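Local coordinates for alcohol dehydrogenase YqhD (Escherichia coli, PDB 4QGS), which reduces a broad range of short-chain aldehydes to alcohols with NADPH, using one zinc ion per subunit, at residues G202-F207 / N343-L348; T295-L300 / V350-S355. All coordinates share one frame; numbering follows the deposited sequence.

Both contacts lie in the all-helical C-terminal half of this iron-containing alcohol dehydrogenase family member, their centres about 10 Å apart. Along the chain the four segments alternate: 202-207, 295-300, 343-348, 350-355. Contact 1 pairs helix 196-211 with the end of helix 330-347; contact 2 sets the loop that follows the latter helix against helix 292-306. Phe345 belongs to contact 1 and also packs on Ala297 of contact 2, while its carbonyl oxygen probably accepts a hydrogen bond from Val350 N. Two of the three helices that carry zinc ligands, 196-211 (Asp205 and His209) and 292-306 (His292), are thus both packed against one continuous piece of chain, residues 343-355.

Contact 1: G202-F207 / N343-L348; sequences GVVDAF and NFFEQL. With ZN (zinc ion), chain B.
Phe207 meets two phenylalanines of segment 343-348 in different ways. Phe345 turns its edge to the Phe207 face in an offset edge-to-face pair, the planes at 87° and the ring centroids 5.6 Å apart. Phe344 lies oblique to Phe207, its CE2 3.7 Å from Phe207 CD1, completing an aromatic cluster. Val204 sits beneath Phe345: its CG1, anti to the backbone N (chi1 171°), makes a CH-pi contact over the ring face, 4.3 Å from the centroid. The other branch of Val204, CG2, reaches Leu348 CD1 at 3.8 Å. Leu348 CD1 is shared, since Val203 CG1 approaches it to 3.6 Å, with Val203 and Leu348 crossing at about a right angle. Val203 CG1 also packs against Phe344 CZ, 4.0 Å away. All six side chains are buried, and the contact is wholly apolar. Asp205 points away from it and binds zinc through OD1 at 2.1 Å, together with His209, His278 and His292. The two helices run nearly antiparallel, their segment axes at 158° and 10.6 Å apart at closest approach; helix 222-244 packs on Phe207 and Leu348, helix 249-262 on Val203, and helix 292-306 on Val204 and Phe345.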
ATOM      1  N   GLY A 202       8.856   3.255   0.215  1.00 17.01           N
ATOM      2  CA  GLY A 202       7.592   3.846  -0.213  1.00 15.89           C
ATOM      3  C   GLY A 202       7.587   4.146  -1.695  1.00 16.84           C
ATOM      4  O   GLY A 202       6.575   3.927  -2.386  1.00 15.60           O
ATOM      5  N   VAL A 203       8.704   4.666  -2.192  1.00 14.10           N
ATOM      6  CA  VAL A 203       8.820   4.968  -3.613  1.00 15.72           C
ATOM      7  C   VAL A 203       8.735   3.682  -4.443  1.00 16.65           C
ATOM      8  O   VAL A 203       8.007   3.614  -5.432  1.00 14.94           O
ATOM      9  CB  VAL A 203      10.123   5.729  -3.918  1.00 15.87           C
ATOM     10  CG1 VAL A 203      10.375   5.780  -5.425  1.00 17.32           C
ATOM     11  CG2 VAL A 203      10.031   7.132  -3.340  1.00 15.22           C
ATOM     12  N   VAL A 204       9.465   2.651  -4.033  1.00 14.26           N
ATOM     13  CA  VAL A 204       9.428   1.384  -4.754  1.00 13.96           C
ATOM     14  C   VAL A 204       8.032   0.758  -4.728  1.00 17.04           C
ATOM     15  O   VAL A 204       7.525   0.296  -5.757  1.00 16.52           O
ATOM     16  CB  VAL A 204      10.450   0.392  -4.174  1.00 12.50           C
ATOM     17  CG1 VAL A 204      10.244  -0.996  -4.793  1.00 15.58           C
ATOM     18  CG2 VAL A 204      11.857   0.882  -4.456  1.00 14.88           C
ATOM     19  N   ASP A 205       7.389   0.773  -3.566  1.00 16.21           N
ATOM     20  CA  ASP A 205       6.077   0.142  -3.432  1.00 14.85           C
ATOM     21  C   ASP A 205       5.051   0.874  -4.304  1.00 15.33           C
ATOM     22  O   ASP A 205       4.271   0.235  -5.032  1.00 16.55           O
ATOM     23  CB  ASP A 205       5.641   0.131  -1.971  1.00 18.60           C
ATOM     24  CG  ASP A 205       4.347  -0.660  -1.738  1.00 19.70           C
ATOM     25  OD1 ASP A 205       4.132  -1.752  -2.336  1.00 19.65           O
ATOM     26  OD2 ASP A 205       3.532  -0.167  -0.929  1.00 32.97           O
ATOM     27  N   ALA A 206       5.077   2.206  -4.270  1.00 14.94           N
ATOM     28  CA  ALA A 206       4.186   2.975  -5.161  1.00 16.25           C
ATOM     29  C   ALA A 206       4.441   2.655  -6.643  1.00 16.38           C
ATOM     30  O   ALA A 206       3.500   2.487  -7.433  1.00 16.41           O
ATOM     31  CB  ALA A 206       4.344   4.473  -4.906  1.00 15.02           C
ATOM     32  N   PHE A 207       5.712   2.561  -7.013  1.00 15.21           N
ATOM     33  CA  PHE A 207       6.109   2.289  -8.388  1.00 16.17           C
ATOM     34  C   PHE A 207       5.551   0.937  -8.814  1.00 16.82           C
ATOM     35  O   PHE A 207       4.955   0.792  -9.893  1.00 16.04           O
ATOM     36  CB  PHE A 207       7.642   2.323  -8.504  1.00 14.22           C
ATOM     37  CG  PHE A 207       8.168   2.299  -9.925  1.00 15.80           C
ATOM     38  CD1 PHE A 207       8.592   3.469 -10.542  1.00 18.16           C
ATOM     39  CD2 PHE A 207       8.260   1.102 -10.632  1.00 14.82           C
ATOM     40  CE1 PHE A 207       9.107   3.453 -11.834  1.00 20.04           C
ATOM     41  CE2 PHE A 207       8.768   1.083 -11.936  1.00 17.51           C
ATOM     42  CZ  PHE A 207       9.188   2.254 -12.534  1.00 18.59           C
ATOM     43  N   ASN A 343      17.995  -0.664 -12.141  1.00 18.28           N
ATOM     44  CA  ASN A 343      18.917   0.379 -11.724  1.00 18.95           C
ATOM     45  C   ASN A 343      18.245   1.449 -10.867  1.00 20.09           C
ATOM     46  O   ASN A 343      18.825   1.926  -9.890  1.00 20.02           O
ATOM     47  CB  ASN A 343      19.579   1.028 -12.939  1.00 20.52           C
ATOM     48  CG  ASN A 343      20.544   2.128 -12.543  1.00 23.63           C
ATOM     49  OD1 ASN A 343      21.628   1.849 -12.007  1.00 25.98           O
ATOM     50  ND2 ASN A 343      20.160   3.373 -12.780  1.00 22.80           N
ATOM     51  N   PHE A 344      17.016   1.821 -11.228  1.00 17.75           N
ATOM     52  CA  PHE A 344      16.260   2.806 -10.459  1.00 18.44           C
ATOM     53  C   PHE A 344      16.099   2.328  -9.005  1.00 16.98           C
ATOM     54  O   PHE A 344      16.371   3.074  -8.064  1.00 17.30           O
ATOM     55  CB  PHE A 344      14.896   3.065 -11.126  1.00 15.81           C
ATOM     56  CG  PHE A 344      13.989   3.982 -10.346  1.00 17.78           C
ATOM     57  CD1 PHE A 344      14.341   5.306 -10.122  1.00 18.03           C
ATOM     58  CD2 PHE A 344      12.770   3.522  -9.859  1.00 17.09           C
ATOM     59  CE1 PHE A 344      13.504   6.155  -9.407  1.00 18.35           C
ATOM     60  CE2 PHE A 344      11.934   4.365  -9.138  1.00 19.51           C
ATOM     61  CZ  PHE A 344      12.306   5.678  -8.911  1.00 18.73           C
ATOM     62  N   PHE A 345      15.677   1.080  -8.828  1.00 16.60           N
ATOM     63  CA  PHE A 345      15.518   0.504  -7.486  1.00 16.81           C
ATOM     64  C   PHE A 345      16.853   0.492  -6.732  1.00 17.08           C
ATOM     65  O   PHE A 345      16.940   0.915  -5.565  1.00 17.29           O
ATOM     66  CB  PHE A 345      14.959  -0.913  -7.564  1.00 15.40           C
ATOM     67  CG  PHE A 345      13.543  -1.000  -8.102  1.00 15.35           C
ATOM     68  CD1 PHE A 345      12.741   0.122  -8.186  1.00 17.23           C
ATOM     69  CD2 PHE A 345      13.026  -2.227  -8.482  1.00 18.62           C
ATOM     70  CE1 PHE A 345      11.427   0.029  -8.677  1.00 15.92           C
ATOM     71  CE2 PHE A 345      11.734  -2.343  -8.973  1.00 17.22           C
ATOM     72  CZ  PHE A 345      10.929  -1.203  -9.075  1.00 13.67           C
ATOM     73  N   GLU A 346      17.905   0.034  -7.403  1.00 16.99           N
ATOM     74  CA  GLU A 346      19.211  -0.040  -6.741  1.00 19.74           C
ATOM     75  C   GLU A 346      19.735   1.327  -6.315  1.00 20.31           C
ATOM     76  O   GLU A 346      20.300   1.453  -5.220  1.00 19.23           O
ATOM     77  CB  GLU A 346      20.213  -0.748  -7.644  1.00 19.85           C
ATOM     78  CG  GLU A 346      19.657  -2.098  -8.053  1.00 21.28           C
ATOM     79  CD  GLU A 346      20.668  -3.139  -8.388  1.00 38.54           C
ATOM     80  OE1 GLU A 346      20.753  -4.132  -7.619  1.00 38.48           O
ATOM     81  OE2 GLU A 346      21.338  -2.983  -9.433  1.00 41.21           O
ATOM     82  N   GLN A 347      19.529   2.346  -7.146  1.00 19.71           N
ATOM     83  CA  GLN A 347      19.996   3.698  -6.811  1.00 20.73           C
ATOM     84  C   GLN A 347      19.188   4.330  -5.682  1.00 21.41           C
ATOM     85  O   GLN A 347      19.666   5.250  -5.015  1.00 20.97           O
ATOM     86  CB  GLN A 347      19.968   4.601  -8.044  1.00 25.48           C
ATOM     87  CG  GLN A 347      20.945   4.195  -9.148  1.00 30.36           C
ATOM     88  CD  GLN A 347      22.375   4.029  -8.665  1.00 39.98           C
ATOM     89  OE1 GLN A 347      22.835   4.733  -7.762  1.00 42.66           O
ATOM     90  NE2 GLN A 347      23.088   3.081  -9.266  1.00 47.69           N
ATOM     91  N   LEU A 348      17.969   3.837  -5.459  1.00 17.45           N
ATOM     92  CA  LEU A 348      17.200   4.220  -4.277  1.00 17.85           C
ATOM     93  C   LEU A 348      17.707   3.527  -3.013  1.00 16.69           C
ATOM     94  O   LEU A 348      17.248   3.826  -1.913  1.00 21.12           O
ATOM     95  CB  LEU A 348      15.715   3.891  -4.464  1.00 20.47           C
ATOM     96  CG  LEU A 348      14.945   4.720  -5.490  1.00 17.91           C
ATOM     97  CD1 LEU A 348      13.554   4.108  -5.671  1.00 17.33           C
ATOM     98  CD2 LEU A 348      14.850   6.194  -5.077  1.00 20.30           C
TER
HETATM   99 ZN    ZN B 401       2.557  -3.135  -1.939  1.00 22.30          ZN
HETATM  100  O   HOH W   1       0.938  -4.056  -0.978  1.00 26.32           O
HETATM  101  O   HOH W   2       2.028  -1.837  -0.306  1.00 27.91           O

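Contact 2: T295-L300 / V350-S355; sequences TLAIVL and VPTHLS
Ile298 and Thr352 bring the two backbones together, their CA atoms only 4.1 Å apart. Segment 295-300 is part of helix 292-306, whereas 350-355 passes it as irregular chain and enters a 3-10 segment at Leu354. At this close point Ile298 CA lies 3.4 Å from Thr352 O, a CA-H...O contact with an angle of 160° at the hydrogen. A water links the same two residues, donating to Ile298 O and to Thr352 O, both at 2.8 Å, so Thr352 O receives the water's hydrogen bond as well as the weaker C-H approach.

The Thr352 side chain lies against the helix backbone, with its CB 3.4 Å from Ala297 O. That oxygen is buried here and has no hydrogen-bonding partner in the model. With chi1 at 63°, OG1 is placed between the backbone N and the carbonyl carbon, while CG2 also faces Ala297 O; the hydroxyl pairs with Arg342 and, weakly, with Glu346 of helix 330-347.

The loop belongs to the helical C-terminal domain of the iron-containing alcohol dehydrogenase fold, and the helix it borders starts at the zinc ligand His292. Thr295 OG1 hydrogen-bonds to the carbonyl oxygen of that histidine.

Apolar contacts extend on both sides of the backbone approach. Toward the start of the loop, Ala297 CB meets Val350 CG1 at 3.7 Å. Farther along, Ile298 and Leu354 cross at about a right angle, with Ile298 CG2 4.1 Å from Leu354 CD2. Ile298 CG1, anti to its own carbonyl carbon (chi1 -66°), lies alongside the loop backbone, 4.0 Å from Pro351 O; Tyr357 OH is hydrogen-bonded to that oxygen.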
ATOM      1  N   THR A 295      11.137  -7.060  -1.321  1.00 14.21           N
ATOM      2  CA  THR A 295      10.709  -8.271  -2.023  1.00 13.54           C
ATOM      3  C   THR A 295      10.191  -7.926  -3.423  1.00 16.21           C
ATOM      4  O   THR A 295      10.350  -8.718  -4.359  1.00 15.90           O
ATOM      5  CB  THR A 295       9.623  -9.042  -1.255  1.00 13.27           C
ATOM      6  OG1 THR A 295       8.379  -8.327  -1.315  1.00 15.84           O
ATOM      7  CG2 THR A 295      10.060  -9.257   0.213  1.00 13.64           C
ATOM      8  N   LEU A 296       9.578  -6.752  -3.569  1.00 14.37           N
ATOM      9  CA  LEU A 296       9.074  -6.330  -4.880  1.00 13.29           C
ATOM     10  C   LEU A 296      10.207  -5.985  -5.840  1.00 14.84           C
ATOM     11  O   LEU A 296      10.135  -6.287  -7.037  1.00 15.45           O
ATOM     12  CB  LEU A 296       8.126  -5.119  -4.741  1.00 13.39           C
ATOM     13  CG  LEU A 296       6.953  -5.276  -3.768  1.00 15.16           C
ATOM     14  CD1 LEU A 296       6.114  -3.971  -3.705  1.00 14.78           C
ATOM     15  CD2 LEU A 296       6.065  -6.466  -4.106  1.00 15.14           C
ATOM     16  N   ALA A 297      11.239  -5.328  -5.324  1.00 13.88           N
ATOM     17  CA  ALA A 297      12.375  -4.930  -6.141  1.00 15.18           C
ATOM     18  C   ALA A 297      13.119  -6.161  -6.646  1.00 15.21           C
ATOM     19  O   ALA A 297      13.661  -6.164  -7.752  1.00 16.70           O
ATOM     20  CB  ALA A 297      13.310  -4.036  -5.351  1.00 14.38           C
ATOM     21  N   ILE A 298      13.133  -7.212  -5.832  1.00 14.42           N
ATOM     22  CA  ILE A 298      13.742  -8.462  -6.249  1.00 15.74           C
ATOM     23  C   ILE A 298      12.908  -9.158  -7.334  1.00 17.13           C
ATOM     24  O   ILE A 298      13.420  -9.527  -8.394  1.00 17.36           O
ATOM     25  CB  ILE A 298      13.917  -9.439  -5.051  1.00 14.03           C
ATOM     26  CG1 ILE A 298      14.934  -8.894  -4.034  1.00 14.95           C
ATOM     27  CG2 ILE A 298      14.332 -10.834  -5.535  1.00 15.32           C
ATOM     28  CD1 ILE A 298      14.811  -9.545  -2.690  1.00 16.70           C
ATOM     29  N   VAL A 299      11.619  -9.336  -7.068  1.00 15.66           N
ATOM     30  CA  VAL A 299      10.789 -10.156  -7.955  1.00 14.57           C
ATOM     31  C   VAL A 299      10.456  -9.472  -9.284  1.00 14.48           C
ATOM     32  O   VAL A 299      10.488 -10.126 -10.333  1.00 16.36           O
ATOM     33  CB  VAL A 299       9.490 -10.572  -7.251  1.00 13.82           C
ATOM     34  CG1 VAL A 299       8.523 -11.268  -8.220  1.00 15.90           C
ATOM     35  CG2 VAL A 299       9.836 -11.500  -6.071  1.00 13.63           C
ATOM     36  N   LEU A 300      10.133  -8.181  -9.256  1.00 15.99           N
ATOM     37  CA  LEU A 300       9.621  -7.523 -10.476  1.00 14.15           C
ATOM     38  C   LEU A 300      10.499  -7.722 -11.721  1.00 16.28           C
ATOM     39  O   LEU A 300       9.982  -8.153 -12.759  1.00 18.18           O
ATOM     40  CB  LEU A 300       9.424  -6.018 -10.242  1.00 16.04           C
ATOM     41  CG  LEU A 300       8.718  -5.321 -11.418  1.00 15.60           C
ATOM     42  CD1 LEU A 300       7.246  -5.678 -11.461  1.00 18.09           C
ATOM     43  CD2 LEU A 300       8.904  -3.819 -11.298  1.00 17.94           C
ATOM     44  N   VAL A 350      17.671   0.069  -2.758  1.00 15.09           N
ATOM     45  CA  VAL A 350      16.888  -1.160  -2.619  1.00 18.55           C
ATOM     46  C   VAL A 350      17.382  -2.235  -3.591  1.00 19.06           C
ATOM     47  O   VAL A 350      16.977  -2.263  -4.751  1.00 19.80           O
ATOM     48  CB  VAL A 350      15.372  -0.931  -2.878  1.00 16.78           C
ATOM     49  CG1 VAL A 350      14.579  -2.167  -2.457  1.00 19.31           C
ATOM     50  CG2 VAL A 350      14.873   0.315  -2.132  1.00 18.59           C
ATOM     51  N   PRO A 351      18.273  -3.117  -3.121  1.00 18.90           N
ATOM     52  CA  PRO A 351      18.890  -4.158  -3.956  1.00 19.85           C
ATOM     53  C   PRO A 351      17.890  -5.121  -4.580  1.00 18.82           C
ATOM     54  O   PRO A 351      16.832  -5.387  -4.003  1.00 21.02           O
ATOM     55  CB  PRO A 351      19.805  -4.903  -2.967  1.00 18.70           C
ATOM     56  CG  PRO A 351      20.106  -3.910  -1.920  1.00 22.74           C
ATOM     57  CD  PRO A 351      18.856  -3.080  -1.769  1.00 19.37           C
ATOM     58  N   THR A 352      18.239  -5.678  -5.733  1.00 16.79           N
ATOM     59  CA  THR A 352      17.266  -6.449  -6.502  1.00 16.14           C
ATOM     60  C   THR A 352      17.586  -7.931  -6.718  1.00 19.20           C
ATOM     61  O   THR A 352      16.942  -8.576  -7.520  1.00 18.02           O
ATOM     62  CB  THR A 352      17.059  -5.806  -7.888  1.00 20.96           C
ATOM     63  OG1 THR A 352      18.293  -5.839  -8.612  1.00 20.91           O
ATOM     64  CG2 THR A 352      16.586  -4.351  -7.746  1.00 21.90           C
ATOM     65  N   HIS A 353      18.561  -8.484  -5.996  1.00 19.30           N
ATOM     66  CA  HIS A 353      18.829  -9.919  -6.067  1.00 17.67           C
ATOM     67  C   HIS A 353      18.786 -10.558  -4.677  1.00 17.40           C
ATOM     68  O   HIS A 353      19.148  -9.914  -3.687  1.00 17.09           O
ATOM     69  CB  HIS A 353      20.199 -10.189  -6.722  1.00 18.82           C
ATOM     70  CG  HIS A 353      20.297  -9.727  -8.147  1.00 22.56           C
ATOM     71  ND1 HIS A 353      20.805  -8.495  -8.499  1.00 28.31           N
ATOM     72  CD2 HIS A 353      19.947 -10.334  -9.307  1.00 29.79           C
ATOM     73  CE1 HIS A 353      20.759  -8.360  -9.812  1.00 26.37           C
ATOM     74  NE2 HIS A 353      20.245  -9.463 -10.328  1.00 29.04           N
ATOM     75  N   LEU A 354      18.351 -11.817  -4.610  1.00 16.37           N
ATOM     76  CA  LEU A 354      18.288 -12.541  -3.340  1.00 17.56           C
ATOM     77  C   LEU A 354      19.653 -12.545  -2.666  1.00 17.17           C
ATOM     78  O   LEU A 354      19.750 -12.368  -1.459  1.00 17.47           O
ATOM     79  CB  LEU A 354      17.794 -13.978  -3.542  1.00 15.51           C
ATOM     80  CG  LEU A 354      16.322 -14.090  -3.947  1.00 16.26           C
ATOM     81  CD1 LEU A 354      15.983 -15.525  -4.360  1.00 15.88           C
ATOM     82  CD2 LEU A 354      15.443 -13.661  -2.794  1.00 19.00           C
ATOM     83  N   SER A 355      20.706 -12.696  -3.460  1.00 18.92           N
ATOM     84  CA  SER A 355      22.052 -12.767  -2.887  1.00 17.78           C
ATOM     85  C   SER A 355      22.464 -11.477  -2.156  1.00 21.85           C
ATOM     86  O   SER A 355      23.274 -11.521  -1.228  1.00 19.53           O
ATOM     87  CB  SER A 355      23.069 -13.101  -3.974  1.00 21.09           C
ATOM     88  OG  SER A 355      23.123 -12.097  -4.962  1.00 23.89           O
TER
HETATM   89  O   HOH W   3      15.866 -10.148  -9.531  1.00 21.83           O